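Side-chain contacts in tyrosine-protein phosphatase non-receptor type 18 (Homo sapiens, PDB 2OC3), which catalyses the hydrolysis of phosphotyrosine in proteins, removing phosphate from autophosphorylated tyrosine kinases: residues S35-C40 with K270-R275; K67-Y72 with A235-T240; L229-S234 with G241-V246. One frame throughout, in Å; residues are numbered along the deposited sequence. Where two conformers were deposited one is given.

All three contacts belong to the catalytic domain, and their chemistry follows their depth. Interaction 3, centred about 3 Å from the centre of the chain, is wholly apolar and joins strand 229-232 to helix 238-254. Interaction 2, about 10 Å out, is also apolar and sets a loop valine against the phosphate-binding loop that runs into the same helix. Interaction 1, about 16 Å out, joins helix 29-47 to the end of helix 264-272 through a polar grip whose glutamine lies exposed. Arg275 ties 270-275 to interaction 2, with its NE 2.8 Å from Gly236 O, while Met271 packs against Cys244 of interaction 3.

Interaction 1: S35-C40 with K270-R275; sequences SDIQAC and KMRKQR
Ile37 and Arg272 mark the nearest approach of the two backbones, their CA atoms 8.7 Å apart. The segment 35-40 is fully helical, whereas 270-275 passes from the end of helix 264-272 into a loop, where Gln274 N and Arg275 N share Met271 O. Gln274 folds back at this point, its NE2 donating to Lys270 O at 3.0 Å.

Between the segments the contact rests mainly on one polar pair, described here for one of the two conformers deposited for Gln38. Arg272 reaches Gln38 end-on, with both terminal nitrogens directed at the same oxygen: NH2 lies 3.0 Å and NH1 3.1 Å from Gln38 OE1. OE1 sits only 6° out of the guanidinium plane, while the amide plane is turned 85° against it. The two donors therefore use the oxygen differently, NH1 on a lone pair in the carbonyl plane and NH2 from above that plane. Gln38 CB points away from Arg272; the bend at chi2 (-111°) brings the amide back to it. The apolar share is slight, Ile37 CG2, also in one of two conformers, only loosely approaching Arg272 CG at 4.5 Å.

The guanidinium has further partners on its own side: NE donates to Ala278 O and NH2 to Val279 O, which would fix its rotation and present its edge to Gln38. Arg272 also lies about 5 Å, side chain to side chain, from Gln280, which by similarity binds substrate. Helix 29-47 lies against helix 264-272, with Ile37 also touching Phe265 and Val268, while beyond the joint Met271 packs on strand 93-97 through Ile96 and on helix 238-254.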
loop_
_atom_site.group_PDB
_atom_site.type_symbol
_atom_site.label_atom_id
_atom_site.label_comp_id
_atom_site.label_asym_id
_atom_site.label_seq_id
_atom_site.Cartn_x
_atom_site.Cartn_y
_atom_site.Cartn_z
ATOM N N SER A 35 -5.989 -6.682 20.001
ATOM C CA SER A 35 -7.397 -7.027 20.180
ATOM C C SER A 35 -8.193 -5.730 20.367
ATOM O O SER A 35 -9.309 -5.584 19.825
ATOM C CB SER A 35 -7.543 -7.972 21.371
ATOM O OG SER A 35 -8.896 -8.291 21.601
ATOM N N ASP A 36 -7.620 -4.735 21.056
ATOM C CA ASP A 36 -8.281 -3.446 21.232
ATOM C C ASP A 36 -8.413 -2.680 19.913
ATOM O O ASP A 36 -9.412 -2.008 19.662
ATOM C CB ASP A 36 -7.541 -2.590 22.265
ATOM C CG ASP A 36 -7.698 -3.109 23.689
ATOM O OD1 ASP A 36 -8.632 -3.909 23.969
ATOM O OD2 ASP A 36 -6.864 -2.710 24.529
ATOM N N ILE A 37 -7.367 -2.710 19.097
ATOM C CA ILE A 37 -7.494 -2.107 17.775
ATOM C C ILE A 37 -8.655 -2.745 16.998
ATOM O O ILE A 37 -9.436 -2.037 16.377
ATOM C CB ILE A 37 -6.211 -2.210 16.941
ATOM C CG1 ILE A 37 -5.072 -1.420 17.603
ATOM C CG2 ILE A 37 -6.464 -1.678 15.529
ATOM C CD1 ILE A 37 -3.711 -1.663 16.984
ATOM N N GLN A 38 -8.773 -4.070 17.056
ATOM C CA GLN A 38 -9.823 -4.735 16.307
ATOM C C GLN A 38 -11.179 -4.335 16.867
ATOM O O GLN A 38 -12.108 -4.068 16.133
ATOM C CB GLN A 38 -9.644 -6.247 16.375
ATOM C CG GLN A 38 -8.368 -6.774 15.702
ATOM C CD GLN A 38 -8.625 -7.574 14.428
ATOM O OE1 GLN A 38 -8.882 -7.025 13.372
ATOM N NE2 GLN A 38 -8.490 -8.882 14.531
ATOM N N ALA A 39 -11.282 -4.241 18.186
ATOM C CA ALA A 39 -12.558 -3.883 18.815
ATOM C C ALA A 39 -12.965 -2.462 18.489
ATOM O O ALA A 39 -14.106 -2.212 18.172
ATOM C CB ALA A 39 -12.496 -4.057 20.379
ATOM N N CYS A 40 -12.020 -1.534 18.543
ATOM C CA CYS A 40 -12.294 -0.144 18.235
ATOM C C CYS A 40 -12.622 0.067 16.763
ATOM O O CYS A 40 -13.520 0.843 16.420
ATOM C CB CYS A 40 -11.084 0.735 18.605
ATOM S SG CYS A 40 -10.832 0.849 20.439
ATOM N N LYS A 270 -6.017 4.708 13.226
ATOM C CA LYS A 270 -6.339 5.724 12.203
ATOM C C LYS A 270 -6.271 5.192 10.763
ATOM O O LYS A 270 -7.108 5.523 9.945
ATOM C CB LYS A 270 -5.461 6.974 12.382
ATOM C CG LYS A 270 -5.759 7.824 13.605
ATOM C CD LYS A 270 -5.155 9.237 13.481
ATOM N N MET A 271 -5.278 4.350 10.467
ATOM C CA MET A 271 -5.117 3.687 9.185
ATOM C C MET A 271 -6.340 2.806 8.870
ATOM O O MET A 271 -6.861 2.771 7.747
ATOM C CB MET A 271 -3.840 2.834 9.219
ATOM C CG MET A 271 -2.512 3.649 9.327
ATOM S SD MET A 271 -1.612 3.707 7.774
ATOM C CE MET A 271 -1.810 1.995 7.359
ATOM N N ARG A 272 -6.770 2.069 9.904
ATOM C CA ARG A 272 -7.954 1.185 9.756
ATOM C C ARG A 272 -9.260 1.916 9.375
ATOM O O ARG A 272 -10.210 1.281 8.859
ATOM C CB ARG A 272 -8.224 0.431 11.056
ATOM C CG ARG A 272 -7.336 -0.729 11.266
ATOM C CD ARG A 272 -7.885 -1.963 10.609
ATOM N NE ARG A 272 -7.194 -3.150 11.101
ATOM C CZ ARG A 272 -7.738 -4.130 11.805
ATOM N NH1 ARG A 272 -9.014 -4.121 12.191
ATOM N NH2 ARG A 272 -6.972 -5.140 12.128
ATOM N N LYS A 273 -9.355 3.207 9.672
ATOM C CA LYS A 273 -10.520 4.029 9.340
ATOM C C LYS A 273 -10.418 4.585 7.930
ATOM O O LYS A 273 -11.310 5.286 7.506
ATOM C CB LYS A 273 -10.692 5.165 10.347
ATOM C CG LYS A 273 -10.966 4.590 11.733
ATOM C CD LYS A 273 -11.195 5.647 12.799
ATOM C CE LYS A 273 -11.382 4.992 14.171
ATOM N NZ LYS A 273 -11.512 6.037 15.231
ATOM N N GLN A 274 -9.321 4.287 7.219
ATOM C CA GLN A 274 -9.088 4.784 5.861
ATOM C C GLN A 274 -8.987 3.703 4.777
ATOM O O GLN A 274 -9.465 3.864 3.667
ATOM C CB GLN A 274 -7.820 5.634 5.842
ATOM C CG GLN A 274 -7.976 6.889 6.735
ATOM C CD GLN A 274 -6.668 7.637 6.869
ATOM O OE1 GLN A 274 -6.340 8.429 6.012
ATOM N NE2 GLN A 274 -5.929 7.383 7.915
ATOM N N ARG A 275 -8.398 2.552 5.140
ATOM C CA ARG A 275 -8.353 1.352 4.297
ATOM C C ARG A 275 -8.774 0.155 5.143
ATOM O O ARG A 275 -8.257 -0.040 6.233
ATOM C CB ARG A 275 -6.945 1.147 3.777
ATOM C CG ARG A 275 -6.747 -0.083 2.865
ATOM C CD ARG A 275 -7.371 0.063 1.490
ATOM N NE ARG A 275 -7.336 -1.213 0.756
ATOM C CZ ARG A 275 -8.105 -1.506 -0.293
ATOM N NH1 ARG A 275 -9.064 -0.702 -0.724
ATOM N NH2 ARG A 275 -7.960 -2.679 -0.904
#

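Interaction 2: K67-Y72 with A235-T240; sequences KDVLPY and AGCGRT
Val69 meets Cys237 and Ala235 in the phosphate-binding loop of the protein tyrosine phosphatase fold, the P-loop whose residues 233-239 bind substrate by similarity. The tight part is the valine tip against sulfur: CG1 lies 3.5 Å from Cys237 SG, and CG2 follows at 4.0 Å, so both methyls face the sulfur from the same side. CG1 stands anti to the backbone N (chi1 -180°), which turns it toward Cys237 and the carbonyl oxygen of Ala235. Toward Ala235 the fit is looser, with the CB methyl 4.2 Å from Val69 CG2, and this alanine is partly exposed although Val69 and Cys237 are buried. On the outer side the neighbouring Lys67 and Asp68 are exposed and make no contact with the loop. Replacing Val69 by an alanine removes both methyls and is likely to leave the Cys237 sulfur without this apolar neighbour. Glycine at 236 suits a left-handed backbone (phi 83°, psi 27°), where a CB would collide with the Ala235 carbonyl oxygen. That oxygen, Ala235 O, is 3.8 Å from Val69 CG1 and also accepts a hydrogen bond from Arg275 NH2.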
loop_
_atom_site.group_PDB
_atom_site.type_symbol
_atom_site.label_atom_id
_atom_site.label_comp_id
_atom_site.label_asym_id
_atom_site.label_seq_id
_atom_site.Cartn_x
_atom_site.Cartn_y
_atom_site.Cartn_z
ATOM N N LYS A 67 -14.430 -10.816 -2.044
ATOM C CA LYS A 67 -15.788 -10.327 -1.733
ATOM C C LYS A 67 -15.874 -9.577 -0.404
ATOM O O LYS A 67 -16.784 -8.755 -0.203
ATOM C CB LYS A 67 -16.771 -11.509 -1.735
ATOM C CG LYS A 67 -16.911 -12.195 -3.095
ATOM C CD LYS A 67 -17.977 -13.314 -3.036
ATOM N N ASP A 68 -14.971 -9.882 0.522
ATOM C CA ASP A 68 -15.027 -9.281 1.841
ATOM C C ASP A 68 -14.104 -8.077 1.996
ATOM O O ASP A 68 -13.921 -7.598 3.113
ATOM C CB ASP A 68 -14.755 -10.314 2.951
ATOM C CG ASP A 68 -13.358 -10.925 2.908
ATOM O OD1 ASP A 68 -12.728 -10.959 1.837
ATOM O OD2 ASP A 68 -12.885 -11.418 3.968
ATOM N N VAL A 69 -13.513 -7.607 0.887
ATOM C CA VAL A 69 -12.672 -6.411 0.923
ATOM C C VAL A 69 -13.214 -5.388 -0.070
ATOM O O VAL A 69 -13.029 -5.495 -1.266
ATOM C CB VAL A 69 -11.185 -6.705 0.623
ATOM C CG1 VAL A 69 -10.415 -5.428 0.688
ATOM C CG2 VAL A 69 -10.630 -7.707 1.661
ATOM N N LEU A 70 -13.943 -4.420 0.470
ATOM C CA LEU A 70 -14.488 -3.317 -0.311
ATOM C C LEU A 70 -13.943 -1.998 0.205
ATOM O O LEU A 70 -13.889 -1.803 1.410
ATOM C CB LEU A 70 -16.011 -3.310 -0.163
ATOM C CG LEU A 70 -16.748 -4.590 -0.596
ATOM C CD1 LEU A 70 -18.247 -4.489 -0.235
ATOM C CD2 LEU A 70 -16.521 -4.864 -2.038
ATOM N N PRO A 71 -13.619 -1.073 -0.685
ATOM C CA PRO A 71 -13.047 0.181 -0.227
ATOM C C PRO A 71 -14.119 1.011 0.470
ATOM O O PRO A 71 -15.270 1.068 0.042
ATOM C CB PRO A 71 -12.623 0.860 -1.551
ATOM C CG PRO A 71 -13.606 0.360 -2.544
ATOM C CD PRO A 71 -13.814 -1.076 -2.150
ATOM N N TYR A 72 -13.746 1.702 1.528
ATOM C CA TYR A 72 -14.728 2.570 2.186
ATOM C C TYR A 72 -14.997 3.735 1.267
ATOM O O TYR A 72 -14.089 4.315 0.686
ATOM C CB TYR A 72 -14.157 3.117 3.480
ATOM C CG TYR A 72 -13.845 2.035 4.515
ATOM C CD1 TYR A 72 -14.739 0.989 4.702
ATOM C CD2 TYR A 72 -12.691 2.072 5.313
ATOM C CE1 TYR A 72 -14.522 0.002 5.646
ATOM C CE2 TYR A 72 -12.481 1.051 6.286
ATOM C CZ TYR A 72 -13.421 0.047 6.428
ATOM O OH TYR A 72 -13.273 -1.032 7.340
ATOM N N ALA A 235 -4.845 -8.261 -1.343
ATOM C CA ALA A 235 -6.079 -7.541 -0.977
ATOM C C ALA A 235 -5.911 -6.062 -0.785
ATOM O O ALA A 235 -6.898 -5.326 -0.861
ATOM C CB ALA A 235 -6.725 -8.160 0.275
ATOM N N GLY A 236 -4.692 -5.633 -0.488
ATOM C CA GLY A 236 -4.448 -4.213 -0.177
ATOM C C GLY A 236 -4.731 -3.821 1.261
ATOM O O GLY A 236 -4.992 -2.640 1.509
ATOM N N CYS A 237 -4.609 -4.777 2.189
ATOM C CA CYS A 237 -4.996 -4.593 3.578
ATOM C C CYS A 237 -3.840 -4.785 4.581
ATOM O O CYS A 237 -3.349 -3.826 5.177
ATOM C CB CYS A 237 -6.172 -5.531 3.894
ATOM S SG CYS A 237 -7.634 -5.259 2.848
ATOM N N GLY A 238 -3.440 -6.013 4.811
ATOM C CA GLY A 238 -2.561 -6.318 5.879
ATOM C C GLY A 238 -1.151 -5.869 5.654
ATOM O O GLY A 238 -0.608 -5.006 6.379
ATOM N N ARG A 239 -0.499 -6.455 4.654
ATOM C CA ARG A 239 0.854 -6.107 4.376
ATOM C C ARG A 239 0.970 -4.662 3.922
ATOM O O ARG A 239 1.903 -3.953 4.288
ATOM C CB ARG A 239 1.419 -7.042 3.311
ATOM C CG ARG A 239 1.401 -8.542 3.711
ATOM C CD ARG A 239 1.860 -9.396 2.535
ATOM N NE ARG A 239 1.457 -10.772 2.657
ATOM C CZ ARG A 239 1.659 -11.647 1.683
ATOM N NH1 ARG A 239 2.268 -11.285 0.574
ATOM N NH2 ARG A 239 1.273 -12.916 1.840
ATOM N N THR A 240 0.005 -4.227 3.128
ATOM C CA THR A 240 -0.054 -2.842 2.674
ATOM C C THR A 240 -0.089 -1.901 3.881
ATOM O O THR A 240 0.616 -0.868 3.914
ATOM C CB THR A 240 -1.271 -2.658 1.788
ATOM O OG1 THR A 240 -1.060 -3.325 0.526
ATOM C CG2 THR A 240 -1.546 -1.209 1.525
#

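Interaction 3: L229-S234 with G241-V246; sequences LCVHCS and GVLCTV
The strand-loop-helix signature of the protein tyrosine phosphatases frames this contact: strand 229-232 runs into the phosphate-binding loop, which leads back into helix 238-254. Val231 on the strand faces Leu243 and Cys244 on the helix, with Val231 CA 7.4 Å from Cys244 CA at the closest backbone approach.

The valine divides its two methyls between two partners. CG1, anti to the backbone N (chi1 -172°), meets the leucine at 3.9 Å from Leu243 CD1 and touches its CB as well, the two side chains running at a slant to each other. CG2 turns instead to the thiol, 3.9 Å from Cys244 SG, and the valine CB stands almost as near to that sulfur. Leu243 and Cys244 are consecutive on the helix, and the methyls of one branched side chain reach both. All three residues are buried, and the side-chain contacts between the segments are apolar.

Polar groups nearby find partners both inside and outside the two segments. The CB of His232 is directed away from the helix, and its ND1 bonds to Cys233 O at 3.0 Å with an N-H...O angle of 169°; the oxygen lies near the imidazole plane, and the nitrogen approaches on a carbonyl lone pair. This bond ties the strand end to the backbone of Cys233, the predicted phosphocysteine nucleophile. NE2 of the same ring is bonded to Tyr148 OH. On the helix, Thr245 OG1 and N reach Gly241 O from opposite faces of its plane.

Strand 229-232 lies in the central sheet between parallel strands 103-108 and 130-133. Helix 238-254 packs against one side of it, with Leu243 also touching Met211 of helix 209-222, Cys244 touching Met271 of helix 264-272, and Val246 touching Leu288 of helix 282-296.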
loop_
_atom_site.group_PDB
_atom_site.type_symbol
_atom_site.label_atom_id
_atom_site.label_comp_id
_atom_site.label_asym_id
_atom_site.label_seq_id
_atom_site.Cartn_x
_atom_site.Cartn_y
_atom_site.Cartn_z
ATOM N N LEU A 229 2.570 7.700 -2.707
ATOM C CA LEU A 229 3.134 6.373 -2.931
ATOM C C LEU A 229 1.968 5.451 -3.223
ATOM O O LEU A 229 0.938 5.524 -2.551
ATOM C CB LEU A 229 3.886 5.872 -1.709
ATOM C CG LEU A 229 5.139 6.616 -1.252
ATOM C CD1 LEU A 229 5.636 6.055 0.049
ATOM C CD2 LEU A 229 6.229 6.478 -2.281
ATOM N N CYS A 230 2.127 4.547 -4.171
ATOM C CA CYS A 230 1.113 3.522 -4.480
ATOM C C CYS A 230 1.574 2.225 -3.819
ATOM O O CYS A 230 2.635 1.705 -4.148
ATOM C CB CYS A 230 0.992 3.335 -5.966
ATOM S SG CYS A 230 -0.266 2.066 -6.369
ATOM N N VAL A 231 0.808 1.731 -2.857
ATOM C CA VAL A 231 1.188 0.567 -2.041
ATOM C C VAL A 231 0.129 -0.496 -2.222
ATOM O O VAL A 231 -1.065 -0.207 -2.106
ATOM C CB VAL A 231 1.365 0.931 -0.555
ATOM C CG1 VAL A 231 1.940 -0.261 0.225
ATOM C CG2 VAL A 231 2.279 2.205 -0.365
ATOM N N HIS A 232 0.528 -1.724 -2.483
ATOM C CA HIS A 232 -0.453 -2.782 -2.640
ATOM C C HIS A 232 0.120 -4.127 -2.267
ATOM O O HIS A 232 1.321 -4.298 -2.241
ATOM C CB HIS A 232 -1.032 -2.854 -4.056
ATOM C CG HIS A 232 -0.112 -3.469 -5.069
ATOM N ND1 HIS A 232 -0.106 -4.826 -5.373
ATOM C CD2 HIS A 232 0.789 -2.894 -5.902
ATOM C CE1 HIS A 232 0.788 -5.045 -6.325
ATOM N NE2 HIS A 232 1.329 -3.885 -6.686
ATOM N N CYS A 233 -0.766 -5.060 -1.937
ATOM C CA CYS A 233 -0.431 -6.448 -1.767
ATOM C C CYS A 233 -1.451 -7.187 -2.611
ATOM O O CYS A 233 -1.661 -6.787 -3.767
ATOM C CB CYS A 233 -0.314 -6.811 -0.313
ATOM S SG CYS A 233 -1.718 -6.405 0.757
ATOM N N SER A 234 -1.992 -8.305 -2.148
ATOM C CA SER A 234 -3.071 -8.925 -2.908
ATOM C C SER A 234 -4.411 -8.232 -2.596
ATOM O O SER A 234 -5.040 -7.718 -3.493
ATOM C CB SER A 234 -3.130 -10.418 -2.631
ATOM O OG SER A 234 -4.128 -11.069 -3.394
ATOM N N GLY A 241 -0.918 -2.248 4.865
ATOM C CA GLY A 241 -0.980 -1.409 6.068
ATOM C C GLY A 241 0.296 -1.411 6.878
ATOM O O GLY A 241 0.667 -0.376 7.440
ATOM N N VAL A 242 1.014 -2.527 6.893
ATOM C CA VAL A 242 2.331 -2.551 7.547
ATOM C C VAL A 242 3.252 -1.556 6.848
ATOM O O VAL A 242 3.882 -0.726 7.503
ATOM C CB VAL A 242 2.952 -3.957 7.565
ATOM C CG1 VAL A 242 4.420 -3.883 8.025
ATOM C CG2 VAL A 242 2.134 -4.857 8.481
ATOM N N LEU A 243 3.371 -1.634 5.523
ATOM C CA LEU A 243 4.266 -0.742 4.794
ATOM C C LEU A 243 3.918 0.723 4.995
ATOM O O LEU A 243 4.812 1.557 5.202
ATOM C CB LEU A 243 4.278 -1.034 3.297
ATOM C CG LEU A 243 5.037 -2.281 2.870
ATOM C CD1 LEU A 243 4.938 -2.523 1.401
ATOM C CD2 LEU A 243 6.535 -2.234 3.247
ATOM N N CYS A 244 2.628 1.067 4.906
ATOM C CA CYS A 244 2.225 2.474 5.053
ATOM C C CYS A 244 2.532 2.961 6.453
ATOM O O CYS A 244 2.984 4.118 6.645
ATOM C CB CYS A 244 0.749 2.691 4.751
ATOM S SG CYS A 244 0.327 2.407 2.984
ATOM N N THR A 245 2.325 2.115 7.450
ATOM C CA THR A 245 2.565 2.536 8.828
ATOM C C THR A 245 4.067 2.711 9.083
ATOM O O THR A 245 4.481 3.673 9.755
ATOM C CB THR A 245 1.979 1.535 9.844
ATOM O OG1 THR A 245 0.568 1.412 9.621
ATOM C CG2 THR A 245 2.234 2.016 11.272
ATOM N N VAL A 246 4.892 1.807 8.556
ATOM C CA VAL A 246 6.328 1.921 8.747
ATOM C C VAL A 246 6.818 3.236 8.123
ATOM O O VAL A 246 7.614 3.992 8.712
ATOM C CB VAL A 246 7.055 0.704 8.128
ATOM C CG1 VAL A 246 8.598 0.946 8.035
ATOM C CG2 VAL A 246 6.720 -0.563 8.887
#